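Local atomic coordinates of ribonucleoside-diphosphate reductase subunit beta (Bacillus halodurans C-125, PDB entry 2RCC), a protein that probably provides deoxyribonucleotides for DNA synthesis, as the di-iron small subunit of a class I ribonucleotide reductase that reduces ribonucleoside diphosphates. Residues Asn169-Pro172 / Lys173-Leu176; Lys205-Ser208 / Thr209-Ile213. One frame throughout, in Å; residues are numbered along the deposited sequence.

Interaction 1 (Asn169-Pro172 / Lys173-Leu176); sequences NPTP and KTFL
The side chains of Thr-171 and Thr-174 both reach into the first turn of helix 172-187, each gripping a different part of the chain, and their two hydroxyls divide the work of closing the helix start. OG1 of Thr-171 lies over the end of the helix and accepts from two backbone amides. The bond from N of Thr-174 to OG1 of Thr-171 is 3.2 Å long and almost perfectly straight, with an angle of 177° at the hydrogen. The bond from N of Lys-173 to OG1 of Thr-171 is weak, at 3.3 Å and strongly bent. This reach follows from chi1 of Thr-171, 69°, which sets OG1 between the backbone N and the carbonyl carbon.

Thr-174 turns the other way along the chain. Its OG1 donates to O of Asn-169 at 2.7 Å, coming in somewhat tilted from the plane of that carbonyl, while CG2 of Thr-174 packs beside the same oxygen at 3.4 Å. The loop leaving helix 150-168 is thereby tied to the new helix by the side chain three residues beyond the cap. Behind the cap the regular pattern begins, with N of Phe-175 bonded to O of Thr-171 at 2.9 Å and N of Leu-176 to O of Pro-172 at 3.0 Å.

The larger side chains leave this turn for other partners. Phe-175 and Leu-176 pack on Leu-234 of helix 207-237, whereas the amine of Lys-173 forms a salt bridge with Glu-245. Asn-169 OD1 is bound by Gln-4 of the N-terminal segment. A threonine N-cap followed by proline at the first helical position, where no amide hydrogen is needed, is a classic helix start, used here within a ferritin-like helical bundle.

Interaction 2 (Lys205-Ser208 / Thr209-Ile213); sequences KMVS and TSTMI
Ser-210, Thr-211 and Met-212 send their amides back four residues to the carbonyls of Met-206, Val-207 and Ser-208, forming the first turns of helix 207-237. Met-206, a selenomethionine, occupies the N-cap position of this helix of the ferritin-like bundle. Its chain, bent at both chi2 and chi3, runs alongside Thr-209, pointing the same way, with CE 4.1 Å from OG1 of Thr-209. That hydroxyl is hydrogen-bonded to Asp-63, whose carboxylate also accepts from N of Ser-208 through its other oxygen, so an acid from helix 61-66 grips the helix start. Deeper in, selenomethionine Met-212 packs on Val-129 and Ser-125 of helix 106-133, its side chain about 6 Å from that of Tyr-126, the probable active-site tyrosine.

Thr-211 folds its hydroxyl back onto its own helix: with chi1 at -64°, OG1 sits beside the backbone N and donates to O of Val-207 at 2.9 Å. A valine in its place would probably leave O of Val-207 with the amide of this turn but without its second donor. As deposited, that oxygen is gripped twice, N and OG1 of Thr-211 reaching it from opposite faces of the carbonyl plane.

Interactions 1 and 2 both illustrate how a helix of the bundle begins: the first opens helix 172-187, the second helix 207-237. They come in series along the chain, with helix 191-202 between them, and sit on opposite sides of the chain's centre, their centres 39 Å apart and their nearest atoms about 24 Å apart. They nevertheless share a long element. Helix 207-237 starts at interaction 2 and spans the bundle, so that residues near its far end, Phe-231, Leu-234 and Leu-235, pack against the helix start of interaction 1. Only interaction 2 lies near the probable active-site tyrosine and iron site; interaction 1 is remote from it.

Interaction 1 (Asn169-Pro172 / Lys173-Leu176)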
ATOM      1  N   ASN A 169      14.203  11.290 -17.626  1.00 31.73           N
ATOM      2  CA  ASN A 169      13.276  11.520 -18.733  1.00 30.09           C
ATOM      3  C   ASN A 169      12.116  10.555 -18.712  1.00 25.65           C
ATOM      4  O   ASN A 169      12.166   9.540 -19.411  1.00 23.81           O
ATOM      5  CB  ASN A 169      14.068  11.366 -20.034  1.00 29.67           C
ATOM      6  CG  ASN A 169      13.262  11.683 -21.270  1.00 34.16           C
ATOM      7  OD1 ASN A 169      12.290  12.438 -21.240  1.00 34.53           O
ATOM      8  ND2 ASN A 169      13.693  11.120 -22.388  1.00 39.23           N
ATOM      9  N   PRO A 170      11.058  10.855 -17.921  1.00 27.69           N
ATOM     10  CA  PRO A 170       9.937   9.906 -17.834  1.00 24.53           C
ATOM     11  C   PRO A 170       9.082   9.931 -19.093  1.00 23.22           C
ATOM     12  O   PRO A 170       8.441  10.917 -19.379  1.00 23.30           O
ATOM     13  CB  PRO A 170       9.148  10.385 -16.617  1.00 25.84           C
ATOM     14  CG  PRO A 170       9.523  11.759 -16.405  1.00 30.09           C
ATOM     15  CD  PRO A 170      10.843  12.032 -17.064  1.00 27.13           C
ATOM     16  N   THR A 171       9.129   8.856 -19.858  1.00 21.23           N
ATOM     17  CA  THR A 171       8.382   8.715 -21.092  1.00 19.81           C
ATOM     18  C   THR A 171       7.866   7.285 -21.062  1.00 20.73           C
ATOM     19  O   THR A 171       8.274   6.522 -20.195  1.00 23.89           O
ATOM     20  CB  THR A 171       9.293   8.862 -22.289  1.00 22.43           C
ATOM     21  OG1 THR A 171      10.172   7.725 -22.336  1.00 21.48           O
ATOM     22  CG2 THR A 171      10.137  10.187 -22.217  1.00 19.25           C
ATOM     23  N   PRO A 172       6.944   6.909 -21.978  1.00 20.86           N
ATOM     24  CA  PRO A 172       6.494   5.516 -22.024  1.00 20.85           C
ATOM     25  C   PRO A 172       7.616   4.482 -22.262  1.00 19.46           C
ATOM     26  O   PRO A 172       7.524   3.365 -21.792  1.00 20.58           O
ATOM     27  CB  PRO A 172       5.505   5.525 -23.187  1.00 21.94           C
ATOM     28  CG  PRO A 172       4.997   6.933 -23.230  1.00 21.50           C
ATOM     29  CD  PRO A 172       6.203   7.740 -22.949  1.00 18.85           C
ATOM     30  N   LYS A 173       8.670   4.880 -22.949  1.00 20.81           N
ATOM     31  CA  LYS A 173       9.809   4.022 -23.222  1.00 21.14           C
ATOM     32  C   LYS A 173      10.633   3.772 -21.955  1.00 20.41           C
ATOM     33  O   LYS A 173      10.976   2.646 -21.683  1.00 21.08           O
ATOM     34  CB  LYS A 173      10.684   4.656 -24.307  1.00 21.25           C
ATOM     35  CG  LYS A 173      11.824   3.789 -24.816  1.00 20.87           C
ATOM     36  CD  LYS A 173      12.677   4.582 -25.808  1.00 26.19           C
ATOM     37  CE  LYS A 173      13.917   3.812 -26.227  1.00 31.65           C
ATOM     38  NZ  LYS A 173      13.531   2.543 -26.922  1.00 40.07           N
ATOM     39  N   THR A 174      10.968   4.822 -21.212  1.00 20.28           N
ATOM     40  CA  THR A 174      11.706   4.671 -19.938  1.00 20.88           C
ATOM     41  C   THR A 174      10.825   4.004 -18.845  1.00 18.53           C
ATOM     42  O   THR A 174      11.338   3.308 -17.961  1.00 20.28           O
ATOM     43  CB  THR A 174      12.317   6.005 -19.452  1.00 19.81           C
ATOM     44  OG1 THR A 174      11.277   6.984 -19.216  1.00 20.60           O
ATOM     45  CG2 THR A 174      13.346   6.520 -20.456  1.00 18.90           C
ATOM     46  N   PHE A 175       9.507   4.200 -18.891  1.00 18.60           N
ATOM     47  CA  PHE A 175       8.598   3.516 -17.977  1.00 18.86           C
ATOM     48  C   PHE A 175       8.604   2.009 -18.241  1.00 20.57           C
ATOM     49  O   PHE A 175       8.664   1.199 -17.308  1.00 19.49           O
ATOM     50  CB  PHE A 175       7.181   4.049 -18.093  1.00 17.38           C
ATOM     51  CG  PHE A 175       6.288   3.563 -17.009  1.00 17.52           C
ATOM     52  CD1 PHE A 175       5.593   2.378 -17.161  1.00 16.40           C
ATOM     53  CD2 PHE A 175       6.162   4.269 -15.817  1.00 17.28           C
ATOM     54  CE1 PHE A 175       4.749   1.890 -16.127  1.00 18.76           C
ATOM     55  CE2 PHE A 175       5.322   3.784 -14.779  1.00 23.11           C
ATOM     56  CZ  PHE A 175       4.624   2.593 -14.959  1.00 17.47           C
ATOM     57  N   LEU A 176       8.523   1.633 -19.506  1.00 18.81           N
ATOM     58  CA  LEU A 176       8.588   0.223 -19.916  1.00 17.75           C
ATOM     59  C   LEU A 176       9.917  -0.425 -19.469  1.00 16.98           C
ATOM     60  O   LEU A 176       9.916  -1.528 -18.968  1.00 19.55           O
ATOM     61  CB  LEU A 176       8.426   0.100 -21.434  1.00 15.88           C
ATOM     62  CG  LEU A 176       8.178  -1.304 -22.014  1.00 21.23           C
ATOM     63  CD1 LEU A 176       6.773  -1.748 -21.678  1.00 23.39           C
ATOM     64  CD2 LEU A 176       8.340  -1.317 -23.521  1.00 19.43           C
TER

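Interaction 2 (Lys205-Ser208 / Thr209-Ile213)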
ATOM      1  N   LYS A 205      15.890 -29.138   7.432  1.00 20.46           N
ATOM      2  CA  LYS A 205      16.617 -28.143   8.217  1.00 21.84           C
ATOM      3  C   LYS A 205      16.074 -26.734   7.925  1.00 20.59           C
ATOM      4  O   LYS A 205      15.786 -26.409   6.786  1.00 19.02           O
ATOM      5  CB  LYS A 205      18.117 -28.192   7.897  1.00 23.12           C
ATOM      6  CG  LYS A 205      18.868 -29.499   8.328  1.00 24.59           C
ATOM      7  CD  LYS A 205      18.998 -29.631   9.875  1.00 35.21           C
ATOM      8  CE  LYS A 205      20.073 -30.659  10.368  1.00 38.88           C
ATOM      9  NZ  LYS A 205      19.927 -31.051  11.848  1.00 33.67           N
HETATM   10  N   MSE A 206      15.894 -25.917   8.955  1.00 18.33           N
HETATM   11  CA  MSE A 206      15.500 -24.515   8.771  1.00 19.46           C
HETATM   12  C   MSE A 206      14.213 -24.358   7.961  1.00 20.16           C
HETATM   13  O   MSE A 206      14.105 -23.517   7.064  1.00 18.29           O
HETATM   14  CB  MSE A 206      16.651 -23.695   8.147  1.00 19.72           C
HETATM   15  CG  MSE A 206      18.020 -23.871   8.858  1.00 20.67           C
HETATM   16 SE   MSE A 206      17.936 -23.665  10.807  0.75 13.57          SE
HETATM   17  CE  MSE A 206      17.766 -21.734  10.750  1.00 14.10           C
ATOM     18  N   VAL A 207      13.231 -25.165   8.337  1.00 17.91           N
ATOM     19  CA  VAL A 207      11.968 -25.259   7.624  1.00 20.48           C
ATOM     20  C   VAL A 207      11.062 -24.023   7.825  1.00 19.15           C
ATOM     21  O   VAL A 207      10.374 -23.594   6.884  1.00 20.15           O
ATOM     22  CB  VAL A 207      11.222 -26.559   8.026  1.00 20.98           C
ATOM     23  CG1 VAL A 207       9.835 -26.611   7.373  1.00 21.27           C
ATOM     24  CG2 VAL A 207      12.052 -27.802   7.643  1.00 20.60           C
ATOM     25  N   SER A 208      11.042 -23.460   9.033  1.00 17.75           N
ATOM     26  CA  SER A 208      10.271 -22.225   9.279  1.00 18.41           C
ATOM     27  C   SER A 208      10.787 -21.048   8.453  1.00 17.45           C
ATOM     28  O   SER A 208      10.005 -20.276   7.905  1.00 17.94           O
ATOM     29  CB  SER A 208      10.241 -21.883  10.753  1.00 18.87           C
ATOM     30  OG  SER A 208       9.478 -22.848  11.426  1.00 24.80           O
ATOM     31  N   THR A 209      12.108 -20.928   8.340  1.00 18.26           N
ATOM     32  CA  THR A 209      12.723 -19.907   7.484  1.00 18.12           C
ATOM     33  C   THR A 209      12.312 -20.102   6.026  1.00 19.02           C
ATOM     34  O   THR A 209      11.896 -19.175   5.371  1.00 16.62           O
ATOM     35  CB  THR A 209      14.254 -19.956   7.580  1.00 18.80           C
ATOM     36  OG1 THR A 209      14.671 -19.703   8.927  1.00 16.59           O
ATOM     37  CG2 THR A 209      14.892 -18.950   6.585  1.00 12.56           C
ATOM     38  N   SER A 210      12.423 -21.337   5.535  1.00 20.88           N
ATOM     39  CA  SER A 210      12.016 -21.699   4.191  1.00 20.80           C
ATOM     40  C   SER A 210      10.526 -21.409   3.874  1.00 21.76           C
ATOM     41  O   SER A 210      10.174 -21.010   2.752  1.00 20.27           O
ATOM     42  CB  SER A 210      12.316 -23.183   3.990  1.00 23.50           C
ATOM     43  OG  SER A 210      11.899 -23.582   2.721  1.00 25.44           O
ATOM     44  N   THR A 211       9.675 -21.646   4.860  1.00 19.90           N
ATOM     45  CA  THR A 211       8.262 -21.333   4.792  1.00 22.70           C
ATOM     46  C   THR A 211       8.029 -19.833   4.566  1.00 20.36           C
ATOM     47  O   THR A 211       7.265 -19.461   3.671  1.00 19.10           O
ATOM     48  CB  THR A 211       7.524 -21.707   6.087  1.00 22.63           C
ATOM     49  OG1 THR A 211       7.568 -23.133   6.299  1.00 21.60           O
ATOM     50  CG2 THR A 211       6.090 -21.219   6.022  1.00 23.56           C
HETATM   51  N   MSE A 212       8.753 -18.987   5.295  1.00 18.05           N
HETATM   52  CA  MSE A 212       8.588 -17.534   5.144  1.00 23.41           C
HETATM   53  C   MSE A 212       9.138 -17.074   3.797  1.00 20.39           C
HETATM   54  O   MSE A 212       8.521 -16.250   3.125  1.00 18.89           O
HETATM   55  CB  MSE A 212       9.250 -16.791   6.303  1.00 22.25           C
HETATM   56  CG  MSE A 212       8.366 -15.610   6.899  1.00 33.90           C
HETATM   57 SE   MSE A 212       8.990 -15.439   8.634  0.75 34.81          SE
HETATM   58  CE  MSE A 212      10.688 -14.783   7.990  1.00 43.60           C
ATOM     59  N   ILE A 213      10.275 -17.633   3.396  1.00 18.61           N
ATOM     60  CA  ILE A 213      10.839 -17.395   2.059  1.00 20.32           C
ATOM     61  C   ILE A 213       9.825 -17.764   0.965  1.00 22.68           C
ATOM     62  O   ILE A 213       9.673 -17.043  -0.021  1.00 19.65           O
ATOM     63  CB  ILE A 213      12.152 -18.202   1.817  1.00 21.14           C
ATOM     64  CG1 ILE A 213      13.282 -17.722   2.736  1.00 23.45           C
ATOM     65  CG2 ILE A 213      12.622 -18.091   0.368  1.00 21.62           C
ATOM     66  CD1 ILE A 213      13.784 -16.303   2.485  1.00 21.09           C
TER